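PDB 4O5A: LacI family transcription regulator from Bifidobacterium animalis subsp. lactis, which probably regulates transcription by binding operator DNA through a helix-turn-helix domain, under control of a small effector held by its periplasmic-binding-protein-like domain. Local coordinates for residues W124-L138 and L147-A160. Numbering follows the deposited sequence.
Sequences WIATGNVDALLLLNL and LMKNNPQMPCLALA
Four backbone hydrogen bonds join Leu-133 and Leu-135 to Pro-155, Leu-157 and Leu-159, and their sequence shows parallel pairing: Leu-133 N donates to Pro-155 O and Leu-133 O accepts from Leu-157 N, a ladder that Leu-135 repeats with Leu-157 O and Leu-159 N. The axes of strands 132-135 and 156-160 run 12° apart. Beyond the last rung two waters take over, each donating to Leu-159 O at 2.8 Å while accepting from Asn-137 N or Leu-138 N.

Apolar contacts fill the face bearing Leu-133, Leu-135, Cys-156 and Ala-158. Selenomethionine Met-148, bent at chi2 and chi3, lays CE 3.7 Å from Leu-133 CD1 and CG 3.7 Å from Leu-135 CD1. Met-154, also selenomethionine, crosses Leu-133 at about a right angle, CG against CD1; with its CG anti to the backbone N (chi1 168°) and the chain then folded, CE ends 3.9 Å from Val-130 CG2. On the face bearing Leu-134 and Leu-157, Leu-134 CD1 meets Leu-159 CD1 at 3.8 Å, where helix 88-99 packs Leu-95 on Leu-134 and Leu-91 on Leu-159.

Polar bonds shape the helix-to-strand loop against Ile-125. Asn-151 ND2 donates to Leu-147 O with an N-H...O angle of 167°, and OD1 receives Gln-153 NE2 in the carbonyl plane, on a lone pair; Ile-125 CG2 lies 3.4 Å from that OD1. With an alanine here in place of Asn-151, Leu-147 O and Gln-153 NE2 would probably lose their shared partner, and part of Ile-125 would lose its cover.

Strand 132-135, helix 143-149 and strand 156-160 thus form a beta-alpha-beta crossover within the parallel sheet of one lobe of the periplasmic-binding-protein-like fold found in LacI-family regulators.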
ATOM      1  N   TRP A 124       8.124  14.995 -21.625  1.00 31.11           N
ATOM      2  CA  TRP A 124       8.351  13.646 -22.119  1.00 32.75           C
ATOM      3  C   TRP A 124       8.015  13.554 -23.598  1.00 31.86           C
ATOM      4  O   TRP A 124       8.735  12.925 -24.367  1.00 36.13           O
ATOM      5  CB  TRP A 124       7.517  12.650 -21.319  1.00 32.60           C
ATOM      6  CG  TRP A 124       8.165  12.253 -20.034  1.00 34.64           C
ATOM      7  CD1 TRP A 124       9.432  12.559 -19.622  1.00 40.45           C
ATOM      8  CD2 TRP A 124       7.578  11.470 -18.986  1.00 29.12           C
ATOM      9  NE1 TRP A 124       9.670  12.009 -18.376  1.00 40.43           N
ATOM     10  CE2 TRP A 124       8.551  11.333 -17.970  1.00 32.51           C
ATOM     11  CE3 TRP A 124       6.330  10.868 -18.810  1.00 37.25           C
ATOM     12  CZ2 TRP A 124       8.304  10.618 -16.795  1.00 33.07           C
ATOM     13  CZ3 TRP A 124       6.089  10.165 -17.642  1.00 36.10           C
ATOM     14  CH2 TRP A 124       7.072  10.047 -16.649  1.00 33.17           C
ATOM     15  N   ILE A 125       6.930  14.208 -23.987  1.00 29.85           N
ATOM     16  CA  ILE A 125       6.493  14.206 -25.374  1.00 35.65           C
ATOM     17  C   ILE A 125       7.484  14.955 -26.257  1.00 44.20           C
ATOM     18  O   ILE A 125       7.837  14.488 -27.342  1.00 41.61           O
ATOM     19  CB  ILE A 125       5.095  14.835 -25.510  1.00 35.46           C
ATOM     20  CG1 ILE A 125       4.047  13.941 -24.834  1.00 35.75           C
ATOM     21  CG2 ILE A 125       4.740  15.051 -26.970  1.00 45.38           C
ATOM     22  CD1 ILE A 125       2.664  14.578 -24.728  1.00 41.29           C
ATOM     23  N   ALA A 126       7.932  16.116 -25.789  1.00 42.57           N
ATOM     24  CA  ALA A 126       8.829  16.968 -26.574  1.00 39.80           C
ATOM     25  C   ALA A 126      10.197  16.330 -26.783  1.00 44.64           C
ATOM     26  O   ALA A 126      10.847  16.557 -27.799  1.00 45.27           O
ATOM     27  CB  ALA A 126       8.978  18.325 -25.911  1.00 42.30           C
ATOM     28  N   THR A 127      10.632  15.532 -25.815  1.00 39.92           N
ATOM     29  CA  THR A 127      11.953  14.922 -25.870  1.00 44.71           C
ATOM     30  C   THR A 127      11.904  13.466 -26.345  1.00 41.67           C
ATOM     31  O   THR A 127      12.943  12.874 -26.635  1.00 39.91           O
ATOM     32  CB  THR A 127      12.659  14.999 -24.501  1.00 47.10           C
ATOM     33  OG1 THR A 127      11.929  14.231 -23.540  1.00 46.73           O
ATOM     34  CG2 THR A 127      12.741  16.440 -24.031  1.00 45.27           C
ATOM     35  N   GLY A 128      10.704  12.893 -26.423  1.00 40.91           N
ATOM     36  CA  GLY A 128      10.558  11.492 -26.784  1.00 35.74           C
ATOM     37  C   GLY A 128      11.239  10.579 -25.778  1.00 40.69           C
ATOM     38  O   GLY A 128      11.816   9.547 -26.137  1.00 42.55           O
ATOM     39  N   ASN A 129      11.154  10.950 -24.505  1.00 30.59           N
ATOM     40  CA  ASN A 129      11.927  10.279 -23.469  1.00 29.14           C
ATOM     41  C   ASN A 129      11.339   8.948 -23.025  1.00 27.97           C
ATOM     42  O   ASN A 129      11.987   8.186 -22.300  1.00 28.67           O
ATOM     43  CB  ASN A 129      12.116  11.196 -22.260  1.00 34.61           C
ATOM     44  CG  ASN A 129      13.268  10.762 -21.387  1.00 35.88           C
ATOM     45  OD1 ASN A 129      14.359  10.481 -21.883  1.00 45.39           O
ATOM     46  ND2 ASN A 129      13.029  10.681 -20.081  1.00 38.50           N
ATOM     47  N   VAL A 130      10.104   8.676 -23.446  1.00 27.17           N
ATOM     48  CA  VAL A 130       9.461   7.380 -23.186  1.00 23.79           C
ATOM     49  C   VAL A 130       8.742   6.929 -24.453  1.00 23.66           C
ATOM     50  O   VAL A 130       8.559   7.727 -25.380  1.00 27.69           O
ATOM     51  CB  VAL A 130       8.468   7.442 -22.011  1.00 24.57           C
ATOM     52  CG1 VAL A 130       9.180   7.797 -20.708  1.00 22.68           C
ATOM     53  CG2 VAL A 130       7.361   8.434 -22.306  1.00 27.92           C
ATOM     54  N   ASP A 131       8.354   5.658 -24.497  1.00 27.21           N
ATOM     55  CA  ASP A 131       7.748   5.086 -25.694  1.00 25.53           C
ATOM     56  C   ASP A 131       6.220   5.162 -25.665  1.00 23.46           C
ATOM     57  O   ASP A 131       5.569   5.083 -26.711  1.00 25.41           O
ATOM     58  CB  ASP A 131       8.179   3.632 -25.851  1.00 28.56           C
ATOM     59  CG  ASP A 131       9.631   3.492 -26.269  1.00 30.67           C
ATOM     60  OD1 ASP A 131      10.252   4.515 -26.646  1.00 28.79           O
ATOM     61  OD2 ASP A 131      10.148   2.349 -26.231  1.00 28.87           O
ATOM     62  N   ALA A 132       5.677   5.321 -24.465  1.00 23.95           N
ATOM     63  CA  ALA A 132       4.235   5.394 -24.235  1.00 24.60           C
ATOM     64  C   ALA A 132       3.972   5.939 -22.849  1.00 20.52           C
ATOM     65  O   ALA A 132       4.827   5.826 -21.961  1.00 23.43           O
ATOM     66  CB  ALA A 132       3.587   4.014 -24.396  1.00 21.84           C
ATOM     67  N   LEU A 133       2.784   6.513 -22.663  1.00 23.02           N
ATOM     68  CA  LEU A 133       2.387   7.106 -21.386  1.00 23.17           C
ATOM     69  C   LEU A 133       1.172   6.378 -20.835  1.00 22.92           C
ATOM     70  O   LEU A 133       0.259   6.030 -21.577  1.00 24.34           O
ATOM     71  CB  LEU A 133       1.997   8.569 -21.585  1.00 25.28           C
ATOM     72  CG  LEU A 133       3.040   9.479 -22.212  1.00 30.35           C
ATOM     73  CD1 LEU A 133       2.466  10.855 -22.435  1.00 29.65           C
ATOM     74  CD2 LEU A 133       4.206   9.548 -21.262  1.00 34.89           C
ATOM     75  N   LEU A 134       1.163   6.166 -19.529  1.00 22.45           N
ATOM     76  CA  LEU A 134       0.037   5.544 -18.863  1.00 23.66           C
ATOM     77  C   LEU A 134      -0.714   6.650 -18.127  1.00 28.85           C
ATOM     78  O   LEU A 134      -0.111   7.393 -17.346  1.00 28.50           O
ATOM     79  CB  LEU A 134       0.562   4.494 -17.874  1.00 23.57           C
ATOM     80  CG  LEU A 134      -0.458   3.763 -17.011  1.00 27.14           C
ATOM     81  CD1 LEU A 134      -1.427   3.002 -17.894  1.00 26.66           C
ATOM     82  CD2 LEU A 134       0.251   2.819 -16.056  1.00 26.48           C
ATOM     83  N   LEU A 135      -2.017   6.780 -18.390  1.00 24.45           N
ATOM     84  CA  LEU A 135      -2.839   7.808 -17.743  1.00 23.66           C
ATOM     85  C   LEU A 135      -3.793   7.200 -16.722  1.00 29.49           C
ATOM     86  O   LEU A 135      -4.666   6.400 -17.075  1.00 25.33           O
ATOM     87  CB  LEU A 135      -3.657   8.572 -18.782  1.00 30.69           C
ATOM     88  CG  LEU A 135      -2.892   9.159 -19.964  1.00 39.74           C
ATOM     89  CD1 LEU A 135      -3.847   9.828 -20.949  1.00 44.49           C
ATOM     90  CD2 LEU A 135      -1.840  10.145 -19.478  1.00 37.45           C
ATOM     91  N   LEU A 136      -3.637   7.587 -15.461  1.00 25.50           N
ATOM     92  CA  LEU A 136      -4.518   7.092 -14.408  1.00 29.14           C
ATOM     93  C   LEU A 136      -5.390   8.209 -13.852  1.00 31.39           C
ATOM     94  O   LEU A 136      -5.089   9.395 -14.030  1.00 30.23           O
ATOM     95  CB  LEU A 136      -3.709   6.464 -13.270  1.00 27.96           C
ATOM     96  CG  LEU A 136      -2.679   5.393 -13.626  1.00 27.62           C
ATOM     97  CD1 LEU A 136      -1.925   4.960 -12.373  1.00 31.36           C
ATOM     98  CD2 LEU A 136      -3.316   4.189 -14.320  1.00 29.00           C
ATOM     99  N   ASN A 137      -6.470   7.818 -13.179  1.00 30.86           N
ATOM    100  CA  ASN A 137      -7.310   8.753 -12.442  1.00 37.82           C
ATOM    101  C   ASN A 137      -7.842   9.885 -13.306  1.00 41.86           C
ATOM    102  O   ASN A 137      -7.671  11.062 -12.987  1.00 43.78           O
ATOM    103  CB  ASN A 137      -6.554   9.306 -11.234  1.00 39.57           C
ATOM    104  CG  ASN A 137      -6.119   8.216 -10.286  1.00 46.44           C
ATOM    105  OD1 ASN A 137      -6.842   7.241 -10.075  1.00 47.74           O
ATOM    106  ND2 ASN A 137      -4.931   8.369  -9.713  1.00 49.66           N
ATOM    107  N   LEU A 138      -8.487   9.511 -14.402  1.00 38.01           N
ATOM    108  CA  LEU A 138      -9.072  10.481 -15.310  1.00 43.04           C
ATOM    109  C   LEU A 138     -10.196  11.224 -14.600  1.00 49.23           C
ATOM    110  O   LEU A 138     -11.054  10.609 -13.956  1.00 47.99           O
ATOM    111  CB  LEU A 138      -9.595   9.784 -16.572  1.00 40.73           C
ATOM    112  CG  LEU A 138      -8.554   9.387 -17.626  1.00 40.56           C
ATOM    113  CD1 LEU A 138      -7.822  10.615 -18.137  1.00 42.47           C
ATOM    114  CD2 LEU A 138      -7.545   8.352 -17.112  1.00 36.82           C
ATOM    115  N   LEU A 147      -4.223  17.058 -24.342  1.00 48.82           N
ATOM    116  CA  LEU A 147      -2.785  16.971 -24.574  1.00 45.31           C
ATOM    117  C   LEU A 147      -2.457  15.773 -25.460  1.00 46.31           C
ATOM    118  O   LEU A 147      -1.715  15.900 -26.437  1.00 49.39           O
ATOM    119  CB  LEU A 147      -2.025  16.880 -23.241  1.00 37.12           C
ATOM    120  CG  LEU A 147      -0.506  16.686 -23.291  1.00 41.00           C
ATOM    121  CD1 LEU A 147       0.165  17.835 -24.027  1.00 43.87           C
ATOM    122  CD2 LEU A 147       0.084  16.545 -21.893  1.00 41.31           C
HETATM  123  N   MSE A 148      -3.020  14.613 -25.129  1.00 43.49           N
HETATM  124  CA  MSE A 148      -2.741  13.401 -25.891  1.00 39.62           C
HETATM  125  C   MSE A 148      -3.295  13.492 -27.307  1.00 45.91           C
HETATM  126  O   MSE A 148      -2.656  13.044 -28.260  1.00 46.97           O
HETATM  127  CB  MSE A 148      -3.300  12.149 -25.197  1.00 34.43           C
HETATM  128  CG  MSE A 148      -2.712  11.825 -23.837  1.00 37.32           C
HETATM  129 SE   MSE A 148      -0.825  12.252 -23.633  0.54 49.35          SE
HETATM  130  CE  MSE A 148      -0.062  11.214 -25.083  1.00 49.49           C
ATOM    131  N   LYS A 149      -4.485  14.068 -27.448  1.00 48.36           N
ATOM    132  CA  LYS A 149      -5.127  14.140 -28.754  1.00 54.23           C
ATOM    133  C   LYS A 149      -4.360  15.068 -29.690  1.00 55.60           C
ATOM    134  O   LYS A 149      -4.315  14.844 -30.901  1.00 59.21           O
ATOM    135  CB  LYS A 149      -6.592  14.569 -28.618  1.00 56.47           C
ATOM    136  CG  LYS A 149      -7.452  13.541 -27.891  1.00 55.09           C
ATOM    137  CD  LYS A 149      -8.778  13.296 -28.602  1.00 60.39           C
ATOM    138  CE  LYS A 149      -9.890  14.192 -28.083  1.00 66.49           C
ATOM    139  NZ  LYS A 149     -11.194  13.886 -28.750  1.00 68.89           N
ATOM    140  N   ASN A 150      -3.746  16.100 -29.119  1.00 51.78           N
ATOM    141  CA  ASN A 150      -2.919  17.025 -29.887  1.00 56.22           C
ATOM    142  C   ASN A 150      -1.520  16.460 -30.138  1.00 50.21           C
ATOM    143  O   ASN A 150      -0.724  17.050 -30.865  1.00 53.66           O
ATOM    144  CB  ASN A 150      -2.837  18.387 -29.186  1.00 64.83           C
ATOM    145  CG  ASN A 150      -4.204  19.034 -28.999  1.00 71.36           C
ATOM    146  OD1 ASN A 150      -5.202  18.592 -29.570  1.00 75.24           O
ATOM    147  ND2 ASN A 150      -4.248  20.094 -28.198  1.00 71.82           N
ATOM    148  N   ASN A 151      -1.233  15.310 -29.530  1.00 46.84           N
ATOM    149  CA  ASN A 151       0.039  14.615 -29.723  1.00 42.28           C
ATOM    150  C   ASN A 151      -0.144  13.121 -30.007  1.00 42.26           C
ATOM    151  O   ASN A 151       0.194  12.286 -29.170  1.00 43.61           O
ATOM    152  CB  ASN A 151       0.948  14.801 -28.496  1.00 39.06           C
ATOM    153  CG  ASN A 151       1.494  16.214 -28.385  1.00 48.87           C
ATOM    154  OD1 ASN A 151       2.486  16.563 -29.028  1.00 48.98           O
ATOM    155  ND2 ASN A 151       0.844  17.035 -27.570  1.00 49.44           N
ATOM    156  N   PRO A 152      -0.678  12.771 -31.195  1.00 45.08           N
ATOM    157  CA  PRO A 152      -0.961  11.353 -31.450  1.00 42.69           C
ATOM    158  C   PRO A 152       0.285  10.546 -31.799  1.00 47.80           C
ATOM    159  O   PRO A 152       0.193   9.324 -31.886  1.00 52.54           O
ATOM    160  CB  PRO A 152      -1.924  11.396 -32.638  1.00 46.61           C
ATOM    161  CG  PRO A 152      -1.549  12.640 -33.371  1.00 49.64           C
ATOM    162  CD  PRO A 152      -1.080  13.629 -32.324  1.00 45.98           C
ATOM    163  N   GLN A 153       1.425  11.207 -31.987  1.00 47.88           N
ATOM    164  CA  GLN A 153       2.679  10.489 -32.216  1.00 43.41           C
ATOM    165  C   GLN A 153       3.218   9.845 -30.931  1.00 39.90           C
ATOM    166  O   GLN A 153       4.202   9.104 -30.969  1.00 44.64           O
ATOM    167  CB  GLN A 153       3.741  11.408 -32.830  1.00 45.28           C
ATOM    168  CG  GLN A 153       4.388  12.377 -31.848  1.00 45.37           C
ATOM    169  CD  GLN A 153       3.475  13.525 -31.457  1.00 49.64           C
ATOM    170  OE1 GLN A 153       2.375  13.673 -31.991  1.00 49.01           O
ATOM    171  NE2 GLN A 153       3.932  14.349 -30.520  1.00 51.25           N
HETATM  172  N   MSE A 154       2.585  10.139 -29.797  1.00 37.59           N
HETATM  173  CA  MSE A 154       2.958   9.519 -28.526  1.00 35.99           C
HETATM  174  C   MSE A 154       1.869   8.557 -28.066  1.00 33.53           C
HETATM  175  O   MSE A 154       0.773   8.991 -27.698  1.00 36.77           O
HETATM  176  CB  MSE A 154       3.215  10.578 -27.443  1.00 40.39           C
HETATM  177  CG  MSE A 154       3.329  10.019 -26.027  1.00 39.59           C
HETATM  178 SE   MSE A 154       4.909   8.899 -25.703  0.53 29.92          SE
HETATM  179  CE  MSE A 154       6.211  10.347 -25.502  1.00 32.76           C
ATOM    180  N   PRO A 155       2.162   7.246 -28.101  1.00 31.00           N
ATOM    181  CA  PRO A 155       1.197   6.249 -27.629  1.00 32.22           C
ATOM    182  C   PRO A 155       0.786   6.500 -26.190  1.00 29.70           C
ATOM    183  O   PRO A 155       1.620   6.839 -25.349  1.00 26.72           O
ATOM    184  CB  PRO A 155       1.981   4.937 -27.721  1.00 31.28           C
ATOM    185  CG  PRO A 155       2.931   5.171 -28.878  1.00 31.56           C
ATOM    186  CD  PRO A 155       3.343   6.621 -28.727  1.00 33.80           C
ATOM    187  N   CYS A 156      -0.502   6.344 -25.903  1.00 26.95           N
ATOM    188  CA  CYS A 156      -0.951   6.377 -24.521  1.00 26.75           C
ATOM    189  C   CYS A 156      -2.109   5.423 -24.296  1.00 23.27           C
ATOM    190  O   CYS A 156      -2.776   4.991 -25.246  1.00 26.81           O
ATOM    191  CB  CYS A 156      -1.352   7.792 -24.100  1.00 32.20           C
ATOM    192  SG  CYS A 156      -2.803   8.404 -24.966  1.00 42.10           S
ATOM    193  N   LEU A 157      -2.336   5.112 -23.028  1.00 23.19           N
ATOM    194  CA  LEU A 157      -3.433   4.259 -22.612  1.00 25.88           C
ATOM    195  C   LEU A 157      -4.002   4.813 -21.321  1.00 24.38           C
ATOM    196  O   LEU A 157      -3.256   5.139 -20.389  1.00 23.16           O
ATOM    197  CB  LEU A 157      -2.939   2.837 -22.371  1.00 23.09           C
ATOM    198  CG  LEU A 157      -3.975   1.852 -21.835  1.00 23.94           C
ATOM    199  CD1 LEU A 157      -4.888   1.391 -22.954  1.00 27.28           C
ATOM    200  CD2 LEU A 157      -3.285   0.673 -21.174  1.00 25.39           C
ATOM    201  N   ALA A 158      -5.324   4.924 -21.270  1.00 23.58           N
ATOM    202  CA  ALA A 158      -5.989   5.388 -20.061  1.00 26.33           C
ATOM    203  C   ALA A 158      -6.661   4.230 -19.327  1.00 32.23           C
ATOM    204  O   ALA A 158      -7.208   3.319 -19.950  1.00 25.46           O
ATOM    205  CB  ALA A 158      -6.998   6.468 -20.397  1.00 27.41           C
ATOM    206  N   LEU A 159      -6.611   4.264 -17.998  1.00 24.37           N
ATOM    207  CA  LEU A 159      -7.375   3.310 -17.200  1.00 32.37           C
ATOM    208  C   LEU A 159      -8.555   4.046 -16.586  1.00 28.64           C
ATOM    209  O   LEU A 159      -8.413   4.738 -15.571  1.00 27.54           O
ATOM    210  CB  LEU A 159      -6.508   2.673 -16.108  1.00 33.11           C
ATOM    211  CG  LEU A 159      -5.756   1.389 -16.481  1.00 28.09           C
ATOM    212  CD1 LEU A 159      -4.908   1.562 -17.740  1.00 30.00           C
ATOM    213  CD2 LEU A 159      -4.896   0.914 -15.316  1.00 34.93           C
ATOM    214  N   ALA A 160      -9.719   3.912 -17.213  1.00 23.39           N
ATOM    215  CA  ALA A 160     -10.898   4.664 -16.792  1.00 25.58           C
ATOM    216  C   ALA A 160     -12.168   4.066 -17.381  1.00 28.52           C
ATOM    217  O   ALA A 160     -12.106   3.105 -18.145  1.00 29.94           O
ATOM    218  CB  ALA A 160     -10.764   6.106 -17.217  1.00 31.40           C
TER
HETATM  219  O   HOH W   1      -6.909   4.852 -13.198  1.00 30.12           O
HETATM  220  O   HOH W   2      -9.595   6.778 -14.019  1.00 32.86           O